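Local coordinates for type IV secretion system protein VirB11 (Brucella suis, PDB 2GZA), which binds and hydrolyses ATP as the hexameric, cytoplasmic motor ATPase of the VirB type IV secretion system, a virulence apparatus, at residues I199-R204 with L216-N221; A109-T114 with H222-Y227; G47-E52 with P63-E68. One frame throughout, in Å; residues are numbered along the deposited sequence.

Contact 1. Residues I199-R204 with L216-N221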
loop_
_atom_site.group_PDB
_atom_site.type_symbol
_atom_site.label_atom_id
_atom_site.label_comp_id
_atom_site.label_asym_id
_atom_site.label_seq_id
_atom_site.Cartn_x
_atom_site.Cartn_y
_atom_site.Cartn_z
ATOM N N ILE C 199 3.556 -44.924 0.585
ATOM C CA ILE C 199 2.506 -44.706 -0.406
ATOM C C ILE C 199 2.182 -46.045 -1.079
ATOM O O ILE C 199 3.095 -46.767 -1.476
ATOM C CB ILE C 199 2.920 -43.637 -1.464
ATOM C CG1 ILE C 199 3.398 -42.353 -0.775
ATOM C CG2 ILE C 199 1.767 -43.335 -2.433
ATOM C CD1 ILE C 199 4.066 -41.354 -1.685
ATOM N N PRO C 200 0.886 -46.397 -1.169
ATOM C CA PRO C 200 0.458 -47.630 -1.838
ATOM C C PRO C 200 0.994 -47.699 -3.261
ATOM O O PRO C 200 0.934 -46.707 -3.987
ATOM C CB PRO C 200 -1.066 -47.520 -1.841
ATOM C CG PRO C 200 -1.376 -46.653 -0.664
ATOM C CD PRO C 200 -0.261 -45.654 -0.615
ATOM N N PHE C 201 1.511 -48.864 -3.637
ATOM C CA PHE C 201 2.266 -49.048 -4.870
ATOM C C PHE C 201 1.437 -48.894 -6.144
ATOM O O PHE C 201 1.990 -48.816 -7.242
ATOM C CB PHE C 201 2.961 -50.412 -4.856
ATOM C CG PHE C 201 3.915 -50.594 -3.704
ATOM C CD1 PHE C 201 4.071 -51.836 -3.114
ATOM C CD2 PHE C 201 4.656 -49.519 -3.203
ATOM C CE1 PHE C 201 4.952 -52.012 -2.052
ATOM C CE2 PHE C 201 5.535 -49.689 -2.139
ATOM C CZ PHE C 201 5.683 -50.935 -1.566
ATOM N N ASP C 202 0.118 -48.841 -5.995
ATOM C CA ASP C 202 -0.790 -48.748 -7.140
ATOM C C ASP C 202 -1.241 -47.318 -7.449
ATOM O O ASP C 202 -2.070 -47.092 -8.339
ATOM C CB ASP C 202 -2.008 -49.661 -6.939
ATOM C CG ASP C 202 -2.877 -49.244 -5.760
ATOM O OD1 ASP C 202 -2.393 -48.511 -4.869
ATOM O OD2 ASP C 202 -4.057 -49.658 -5.729
ATOM N N GLN C 203 -0.697 -46.360 -6.705
ATOM C CA GLN C 203 -1.029 -44.955 -6.898
ATOM C C GLN C 203 -0.088 -44.298 -7.896
ATOM O O GLN C 203 1.090 -44.640 -7.973
ATOM C CB GLN C 203 -1.005 -44.210 -5.567
ATOM C CG GLN C 203 -2.172 -44.554 -4.647
ATOM C CD GLN C 203 -2.221 -43.697 -3.391
ATOM O OE1 GLN C 203 -1.486 -42.724 -3.250
ATOM N NE2 GLN C 203 -3.094 -44.062 -2.470
ATOM N N ARG C 204 -0.615 -43.362 -8.670
ATOM C CA ARG C 204 0.177 -42.679 -9.676
ATOM C C ARG C 204 0.952 -41.517 -9.048
ATOM O O ARG C 204 0.352 -40.643 -8.428
ATOM C CB ARG C 204 -0.720 -42.197 -10.821
ATOM C CG ARG C 204 0.017 -41.415 -11.890
ATOM C CD ARG C 204 -0.814 -41.254 -13.132
ATOM N NE ARG C 204 0.041 -41.101 -14.306
ATOM C CZ ARG C 204 0.087 -40.016 -15.066
ATOM N NH1 ARG C 204 -0.690 -38.975 -14.802
ATOM N NH2 ARG C 204 0.894 -39.982 -16.106
ATOM N N LEU C 216 11.684 -44.366 -7.747
ATOM C CA LEU C 216 10.503 -45.109 -7.307
ATOM C C LEU C 216 10.474 -46.537 -7.865
ATOM O O LEU C 216 9.706 -46.831 -8.786
ATOM C CB LEU C 216 9.222 -44.349 -7.678
ATOM C CG LEU C 216 9.009 -42.977 -7.025
ATOM C CD1 LEU C 216 8.203 -42.045 -7.911
ATOM C CD2 LEU C 216 8.369 -43.095 -5.649
ATOM N N PRO C 217 11.298 -47.431 -7.296
ATOM C CA PRO C 217 11.409 -48.803 -7.801
ATOM C C PRO C 217 10.111 -49.609 -7.648
ATOM O O PRO C 217 9.853 -50.526 -8.428
ATOM C CB PRO C 217 12.522 -49.403 -6.931
ATOM C CG PRO C 217 12.505 -48.592 -5.681
ATOM C CD PRO C 217 12.168 -47.205 -6.124
ATOM N N ASP C 218 9.304 -49.247 -6.658
ATOM C CA ASP C 218 8.108 -49.997 -6.294
ATOM C C ASP C 218 6.822 -49.313 -6.744
ATOM O O ASP C 218 5.728 -49.769 -6.416
ATOM C CB ASP C 218 8.055 -50.214 -4.778
ATOM C CG ASP C 218 9.246 -50.986 -4.252
ATOM O OD1 ASP C 218 9.594 -52.029 -4.842
ATOM O OD2 ASP C 218 9.828 -50.552 -3.239
ATOM N N HIS C 219 6.946 -48.215 -7.478
ATOM C CA HIS C 219 5.776 -47.514 -7.995
ATOM C C HIS C 219 5.813 -47.447 -9.521
ATOM O O HIS C 219 6.240 -46.440 -10.078
ATOM C CB HIS C 219 5.700 -46.106 -7.412
ATOM C CG HIS C 219 5.467 -46.063 -5.937
ATOM N ND1 HIS C 219 4.202 -46.025 -5.386
ATOM C CD2 HIS C 219 6.336 -46.020 -4.897
ATOM C CE1 HIS C 219 4.304 -45.977 -4.071
ATOM N NE2 HIS C 219 5.587 -45.976 -3.748
ATOM N N PRO C 220 5.347 -48.510 -10.208
ATOM C CA PRO C 220 5.467 -48.600 -11.674
ATOM C C PRO C 220 4.841 -47.421 -12.422
ATOM O O PRO C 220 5.362 -46.993 -13.446
ATOM C CB PRO C 220 4.722 -49.901 -12.019
ATOM C CG PRO C 220 3.886 -50.213 -10.815
ATOM C CD PRO C 220 4.662 -49.684 -9.647
ATOM N N ASN C 221 3.735 -46.907 -11.903
ATOM C CA ASN C 221 3.032 -45.794 -12.527
ATOM C C ASN C 221 3.560 -44.459 -11.998
ATOM O O ASN C 221 3.002 -43.890 -11.060
ATOM C CB ASN C 221 1.519 -45.938 -12.294
ATOM C CG ASN C 221 0.681 -44.952 -13.103
ATOM O OD1 ASN C 221 1.202 -44.078 -13.791
ATOM N ND2 ASN C 221 -0.635 -45.090 -13.009
HETATM O O HOH W 1 2.497 -47.050 -9.283
HETATM O O HOH W 2 -1.074 -46.792 -10.798
#

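Contact 2. Residues A109-T114 with H222-Y227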
loop_
_atom_site.group_PDB
_atom_site.type_symbol
_atom_site.label_atom_id
_atom_site.label_comp_id
_atom_site.label_asym_id
_atom_site.label_seq_id
_atom_site.Cartn_x
_atom_site.Cartn_y
_atom_site.Cartn_z
ATOM N N ALA C 109 12.469 -31.872 -19.731
ATOM C CA ALA C 109 11.576 -31.682 -18.593
ATOM C C ALA C 109 11.090 -32.978 -17.927
ATOM O O ALA C 109 10.564 -32.939 -16.820
ATOM C CB ALA C 109 10.408 -30.794 -18.979
ATOM N N CYS C 110 11.263 -34.113 -18.599
ATOM C CA CYS C 110 10.977 -35.421 -18.000
ATOM C C CYS C 110 12.184 -36.343 -18.147
ATOM O O CYS C 110 13.105 -36.032 -18.884
ATOM C CB CYS C 110 9.736 -36.062 -18.628
ATOM S SG CYS C 110 9.978 -36.724 -20.299
ATOM N N GLU C 111 12.163 -37.475 -17.448
ATOM C CA GLU C 111 13.234 -38.474 -17.485
ATOM C C GLU C 111 13.703 -38.747 -18.908
ATOM O O GLU C 111 12.880 -38.952 -19.806
ATOM C CB GLU C 111 12.745 -39.777 -16.847
ATOM C CG GLU C 111 13.807 -40.862 -16.611
ATOM C CD GLU C 111 13.227 -42.168 -16.055
ATOM O OE1 GLU C 111 12.176 -42.145 -15.393
ATOM O OE2 GLU C 111 13.828 -43.236 -16.282
ATOM N N HIS C 112 15.024 -38.749 -19.106
ATOM C CA HIS C 112 15.607 -38.975 -20.426
ATOM C C HIS C 112 15.250 -40.348 -20.975
ATOM O O HIS C 112 15.166 -41.325 -20.227
ATOM C CB HIS C 112 17.125 -38.756 -20.424
ATOM C CG HIS C 112 17.897 -39.807 -19.693
ATOM N ND1 HIS C 112 18.337 -39.645 -18.395
ATOM C CD2 HIS C 112 18.324 -41.032 -20.086
ATOM C CE1 HIS C 112 18.992 -40.726 -18.016
ATOM N NE2 HIS C 112 18.998 -41.582 -19.024
ATOM N N GLY C 113 15.031 -40.401 -22.285
ATOM C CA GLY C 113 14.597 -41.613 -22.950
ATOM C C GLY C 113 13.150 -41.954 -22.662
ATOM O O GLY C 113 12.710 -43.067 -22.957
ATOM N N THR C 114 12.417 -41.009 -22.067
ATOM C CA THR C 114 10.968 -41.144 -21.830
ATOM C C THR C 114 10.200 -39.932 -22.349
ATOM O O THR C 114 10.738 -38.830 -22.426
ATOM C CB THR C 114 10.607 -41.292 -20.325
ATOM O OG1 THR C 114 10.815 -40.044 -19.652
ATOM C CG2 THR C 114 11.433 -42.373 -19.646
ATOM N N HIS C 222 4.645 -43.971 -12.593
ATOM C CA HIS C 222 5.223 -42.694 -12.180
ATOM C C HIS C 222 5.836 -41.919 -13.336
ATOM O O HIS C 222 6.122 -42.487 -14.395
ATOM C CB HIS C 222 6.239 -42.872 -11.035
ATOM C CG HIS C 222 7.535 -43.493 -11.453
ATOM N ND1 HIS C 222 7.768 -44.846 -11.384
ATOM C CD2 HIS C 222 8.669 -42.944 -11.950
ATOM C CE1 HIS C 222 8.987 -45.107 -11.817
ATOM N NE2 HIS C 222 9.553 -43.968 -12.169
ATOM N N VAL C 223 6.022 -40.620 -13.117
ATOM C CA VAL C 223 6.711 -39.747 -14.066
ATOM C C VAL C 223 7.683 -38.863 -13.290
ATOM O O VAL C 223 7.283 -38.211 -12.322
ATOM C CB VAL C 223 5.708 -38.871 -14.882
ATOM C CG1 VAL C 223 6.447 -37.890 -15.773
ATOM C CG2 VAL C 223 4.783 -39.744 -15.727
ATOM N N HIS C 224 8.952 -38.862 -13.695
ATOM C CA HIS C 224 9.936 -37.943 -13.119
ATOM C C HIS C 224 10.027 -36.697 -13.978
ATOM O O HIS C 224 10.403 -36.777 -15.148
ATOM C CB HIS C 224 11.322 -38.581 -13.015
ATOM C CG HIS C 224 11.370 -39.812 -12.171
ATOM N ND1 HIS C 224 11.063 -39.807 -10.829
ATOM C CD2 HIS C 224 11.722 -41.082 -12.473
ATOM C CE1 HIS C 224 11.207 -41.026 -10.347
ATOM N NE2 HIS C 224 11.610 -41.816 -11.322
ATOM N N LEU C 225 9.676 -35.555 -13.400
ATOM C CA LEU C 225 9.825 -34.275 -14.076
ATOM C C LEU C 225 11.042 -33.512 -13.552
ATOM O O LEU C 225 11.399 -33.621 -12.378
ATOM C CB LEU C 225 8.561 -33.424 -13.952
ATOM C CG LEU C 225 7.220 -33.990 -14.441
ATOM C CD1 LEU C 225 6.088 -33.038 -14.093
ATOM C CD2 LEU C 225 7.228 -34.285 -15.941
ATOM N N PHE C 226 11.672 -32.740 -14.430
ATOM C CA PHE C 226 12.919 -32.053 -14.109
ATOM C C PHE C 226 12.943 -30.600 -14.574
ATOM O O PHE C 226 12.445 -30.282 -15.658
ATOM C CB PHE C 226 14.102 -32.817 -14.692
ATOM C CG PHE C 226 14.286 -34.167 -14.092
ATOM C CD1 PHE C 226 13.759 -35.292 -14.713
ATOM C CD2 PHE C 226 14.965 -34.314 -12.888
ATOM C CE1 PHE C 226 13.921 -36.546 -14.156
ATOM C CE2 PHE C 226 15.127 -35.566 -12.322
ATOM C CZ PHE C 226 14.606 -36.685 -12.957
ATOM N N TYR C 227 13.495 -29.725 -13.729
ATOM C CA TYR C 227 13.719 -28.331 -14.084
ATOM C C TYR C 227 15.220 -28.021 -14.010
ATOM O O TYR C 227 15.912 -28.523 -13.118
ATOM C CB TYR C 227 12.889 -27.374 -13.206
ATOM C CG TYR C 227 13.168 -27.448 -11.719
ATOM C CD1 TYR C 227 14.114 -26.618 -11.123
ATOM C CD2 TYR C 227 12.477 -28.339 -10.907
ATOM C CE1 TYR C 227 14.376 -26.685 -9.750
ATOM C CE2 TYR C 227 12.732 -28.418 -9.543
ATOM C CZ TYR C 227 13.679 -27.589 -8.973
ATOM O OH TYR C 227 13.930 -27.667 -7.625
HETATM O O HOH W 3 11.908 -44.203 -13.851
HETATM O O HOH W 4 9.884 -40.608 -15.655
#

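Contact 3. Residues G47-E52 with P63-E68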
loop_
_atom_site.group_PDB
_atom_site.type_symbol
_atom_site.label_atom_id
_atom_site.label_comp_id
_atom_site.label_asym_id
_atom_site.label_seq_id
_atom_site.Cartn_x
_atom_site.Cartn_y
_atom_site.Cartn_z
ATOM N N GLY C 47 6.909 -48.351 -24.289
ATOM C CA GLY C 47 6.558 -49.747 -24.075
ATOM C C GLY C 47 5.382 -50.027 -23.158
ATOM O O GLY C 47 4.960 -51.173 -23.040
ATOM N N GLU C 48 4.844 -49.002 -22.505
ATOM C CA GLU C 48 3.732 -49.236 -21.592
ATOM C C GLU C 48 2.657 -48.165 -21.618
ATOM O O GLU C 48 2.890 -47.041 -22.062
ATOM C CB GLU C 48 4.220 -49.498 -20.154
ATOM C CG GLU C 48 5.468 -48.747 -19.718
ATOM C CD GLU C 48 5.496 -48.502 -18.220
ATOM O OE1 GLU C 48 6.140 -49.283 -17.492
ATOM O OE2 GLU C 48 4.864 -47.528 -17.766
ATOM N N VAL C 49 1.463 -48.551 -21.180
ATOM C CA VAL C 49 0.384 -47.607 -20.943
ATOM C C VAL C 49 -0.239 -47.873 -19.578
ATOM O O VAL C 49 -0.269 -49.012 -19.108
ATOM C CB VAL C 49 -0.703 -47.606 -22.070
ATOM C CG1 VAL C 49 -0.105 -47.935 -23.418
ATOM C CG2 VAL C 49 -1.844 -48.550 -21.754
ATOM N N PHE C 50 -0.697 -46.810 -18.936
ATOM C CA PHE C 50 -1.495 -46.925 -17.731
ATOM C C PHE C 50 -2.845 -46.272 -17.978
ATOM O O PHE C 50 -2.909 -45.136 -18.450
ATOM C CB PHE C 50 -0.787 -46.282 -16.535
ATOM C CG PHE C 50 0.197 -47.182 -15.858
ATOM C CD1 PHE C 50 1.521 -47.235 -16.279
ATOM C CD2 PHE C 50 -0.194 -47.982 -14.799
ATOM C CE1 PHE C 50 2.432 -48.067 -15.650
ATOM C CE2 PHE C 50 0.717 -48.819 -14.167
ATOM C CZ PHE C 50 2.033 -48.856 -14.594
ATOM N N CYS C 51 -3.919 -46.994 -17.687
ATOM C CA CYS C 51 -5.257 -46.438 -17.857
ATOM C C CYS C 51 -6.094 -46.479 -16.585
ATOM O O CYS C 51 -5.981 -47.399 -15.778
ATOM C CB CYS C 51 -5.988 -47.079 -19.044
ATOM S SG CYS C 51 -6.436 -48.798 -18.822
ATOM N N GLU C 52 -6.907 -45.445 -16.405
ATOM C CA GLU C 52 -7.788 -45.328 -15.256
ATOM C C GLU C 52 -9.144 -45.942 -15.589
ATOM O O GLU C 52 -9.872 -45.430 -16.448
ATOM C CB GLU C 52 -7.945 -43.859 -14.852
ATOM C CG GLU C 52 -9.062 -43.601 -13.848
ATOM C CD GLU C 52 -9.019 -42.205 -13.255
ATOM O OE1 GLU C 52 -7.956 -41.809 -12.731
ATOM O OE2 GLU C 52 -10.057 -41.508 -13.295
ATOM N N PRO C 63 4.657 -53.098 -26.588
ATOM C CA PRO C 63 6.024 -52.973 -27.114
ATOM C C PRO C 63 6.169 -52.145 -28.394
ATOM O O PRO C 63 7.177 -51.457 -28.544
ATOM C CB PRO C 63 6.474 -54.429 -27.306
ATOM C CG PRO C 63 5.545 -55.237 -26.435
ATOM C CD PRO C 63 4.231 -54.506 -26.519
ATOM N N ASN C 64 5.177 -52.186 -29.287
ATOM C CA ASN C 64 5.252 -51.424 -30.530
ATOM C C ASN C 64 4.956 -49.923 -30.330
ATOM O O ASN C 64 4.365 -49.259 -31.195
ATOM C CB ASN C 64 4.385 -52.101 -31.612
ATOM C CG ASN C 64 4.806 -53.568 -31.865
ATOM O OD1 ASN C 64 5.954 -53.853 -32.240
ATOM N ND2 ASN C 64 3.869 -54.495 -31.663
ATOM N N LEU C 65 5.405 -49.407 -29.178
ATOM C CA LEU C 65 5.207 -48.021 -28.781
ATOM C C LEU C 65 6.545 -47.480 -28.263
ATOM O O LEU C 65 6.731 -47.259 -27.066
ATOM C CB LEU C 65 4.116 -47.945 -27.704
ATOM C CG LEU C 65 3.586 -46.597 -27.223
ATOM C CD1 LEU C 65 2.729 -45.939 -28.291
ATOM C CD2 LEU C 65 2.785 -46.804 -25.955
ATOM N N ASP C 66 7.494 -47.287 -29.168
ATOM C CA ASP C 66 8.816 -46.858 -28.732
ATOM C C ASP C 66 8.926 -45.351 -28.537
ATOM O O ASP C 66 7.946 -44.623 -28.699
ATOM C CB ASP C 66 9.934 -47.432 -29.606
ATOM C CG ASP C 66 9.741 -47.138 -31.071
ATOM O OD1 ASP C 66 8.807 -46.386 -31.424
ATOM O OD2 ASP C 66 10.534 -47.669 -31.872
ATOM N N TYR C 67 10.120 -44.909 -28.143
ATOM C CA TYR C 67 10.420 -43.504 -27.900
ATOM C C TYR C 67 10.086 -42.634 -29.115
ATOM O O TYR C 67 9.406 -41.616 -28.979
ATOM C CB TYR C 67 11.896 -43.360 -27.488
ATOM C CG TYR C 67 12.366 -41.958 -27.156
ATOM C CD1 TYR C 67 12.096 -41.378 -25.917
ATOM C CD2 TYR C 67 13.111 -41.225 -28.073
ATOM C CE1 TYR C 67 12.542 -40.088 -25.609
ATOM C CE2 TYR C 67 13.562 -39.946 -27.778
ATOM C CZ TYR C 67 13.275 -39.380 -26.552
ATOM O OH TYR C 67 13.731 -38.112 -26.280
ATOM N N GLU C 68 10.533 -43.065 -30.295
ATOM C CA GLU C 68 10.378 -42.303 -31.540
ATOM C C GLU C 68 8.916 -42.079 -31.935
ATOM O O GLU C 68 8.562 -41.018 -32.446
ATOM C CB GLU C 68 11.157 -42.962 -32.686
ATOM C CG GLU C 68 12.644 -43.229 -32.387
ATOM C CD GLU C 68 13.398 -41.998 -31.878
ATOM O OE1 GLU C 68 13.221 -40.906 -32.457
ATOM O OE2 GLU C 68 14.168 -42.125 -30.900
#

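Contact 1. Residues I199-R204 with L216-N221
I199 meets the H219 ring at the start of a contact between two loops of the P-loop NTPase fold: residues 199-204 lead from helix 188-196 into strand 205-209, and residues 216-221 lead from that strand into 222-226. The carbonyl O of I199 lies at the edge of the imidazole, 3.0 Å from H219 CE1, while CB of I199 adds an apolar touch to the same carbon. P200 offers its carbonyl O to this edge as well, and it begins a type I turn closed by Q203 N on P200 O. Inside the turn, F201 sends its ring edge onto the face of H219 in a T-shaped pair, centroids 5.2 Å apart and planes at 80°. Its CG stands opposite the carbonyl carbon (chi1 -59°), a setting in which one face of the phenyl receives D218 CB as a CH-pi contact, 3.9 Å from the ring centroid. The D218 carboxylate turns to Q197 NE2 through OD2, while the carbonyl O of D218 lies 3.2 Å from F201 CB. The second type I turn, L216 to H219, brings D218 and H219 up to F201. Beyond the aromatic pair, a water bridges F201 O and Q203 O to N221 N, and another joins D202 O to N221 ND2, so the amide's nitrogen is held as well as its oxygen. R204 ends the segment, its extended chain crossing the N221 amide at a slant. N221 OD1 also accepts a bond from N44 ND2. The bond from R204 NE to OD1 of N221 is 3.2 Å long and bent to 140°, with the oxygen in the guanidinium plane and the donor somewhat tilted from the carbonyl plane.

Contact 2. Residues A109-T114 with H222-Y227
Two backbone hydrogen bonds join A109-E111 to the end of strand 222-226. F226 N donates to A109 O over 2.6 Å, and E111 N donates to H224 O at 3.0 Å with a bent N-H...O angle of 138°. Between them C110 faces L225 in a single beta bridge, their CA atoms 4.2 Å apart. CA-H...O contacts line the same seam, among them C110 CA to H224 O and A109 CA to F226 O. Side chains extend the contact on both flanks. The F226 ring turns its edge to the backbone of the loop, with CD1 3.8 Å from E111 N, while C110 CB touches L225 CD2. E111 runs extended beside H224, CG opposite its backbone N (chi1 -171°), which brings OE1 to the imidazole edge, 3.1 Å from H224 CD2. That oxygen accepts hydrogen bonds from two waters: one of them also accepts from H224 N, and the other is hydrogen-bonded to H222 NE2.

Further out, R45 forms a salt bridge with E111 OE1, and T207 OG1 bonds H224 ND1, which helps to set the rotation of the ring. L225 is packed by V105 and by L244 and C248 of helix 241-248. A type II turn from E111 to T114 then carries the loop on towards strand 116-120. The outcome is an isolated bridge at the outer strand of the parallel 222-226, 205-209, 255-258 sheet, where a connection of the six-stranded antiparallel sheet meets the P-loop NTPase core typical of the secretion ATPases of the GSP E family.

Contact 3. Residues G47-E52 with P63-E68
G47 N donates to L65 O, the hydrogen bond that ties the start of strand 48-52 to the loop ahead of helix 67-81. It is 3.0 Å long and bent, with an N-H...O angle of 135°. Within the loop, L65 N makes a weak bond back to P63 O. D66 is the N-cap of helix 67-81, its side chain receiving a backbone N of the first turn, and its OD1 also has a weak hydrogen bond with H69 ND1. The backbones run closest at the G47 end, with G47 CA 4.5 Å from P63 CA. The positive phi of 97° at G47 would press a beta carbon against the preceding carbonyl O, which accounts for a glycine at this position.

Apolar contact comes from L65, whose CB points toward the strand. Its CG is opposite the backbone N (chi1 -173°), which directs the isobutyl group across V49 at about a right angle. The CD2 methyl does the touching, 4.0 Å from V49 CG1 and 3.9 Å from E48 O, so a single methyl meets both a side chain and a carbonyl of the strand.

The strand itself lies between 57-61 and 40-43 in the antiparallel six-stranded sheet: G47 bonds with V62 and V49 with Y60 on one flank, F50 with C42 on the other. L65 reaches V43 of strand 40-43, and V49 packs on W32 of helix 30-34. The contact sits at the open end of the 48-52/57-61 hairpin, where the chain leaves the sheet for helix 67-81.

How the contacts relate
Contact 3 closes first along the chain; contact 2 then spans residues 109 to 227, and contact 1 is nested within that span. Their centres stand 15 to 17 Å apart. Contact 3 belongs to the antiparallel six-stranded sheet and contact 1 to the loops flanking strand 205-209 in the P-loop NTPase part. Contact 2, with the touches of P220 and N221 on F50, joins the two parts. L216 and R204 of contact 1 also reach H222, H224 and V223, and Y67 lies against G113 and T114. Contacts 1 and 3 lie away from the predicted ATP loop; in contact 2 the F226 side chain is about 11 Å from that of T189.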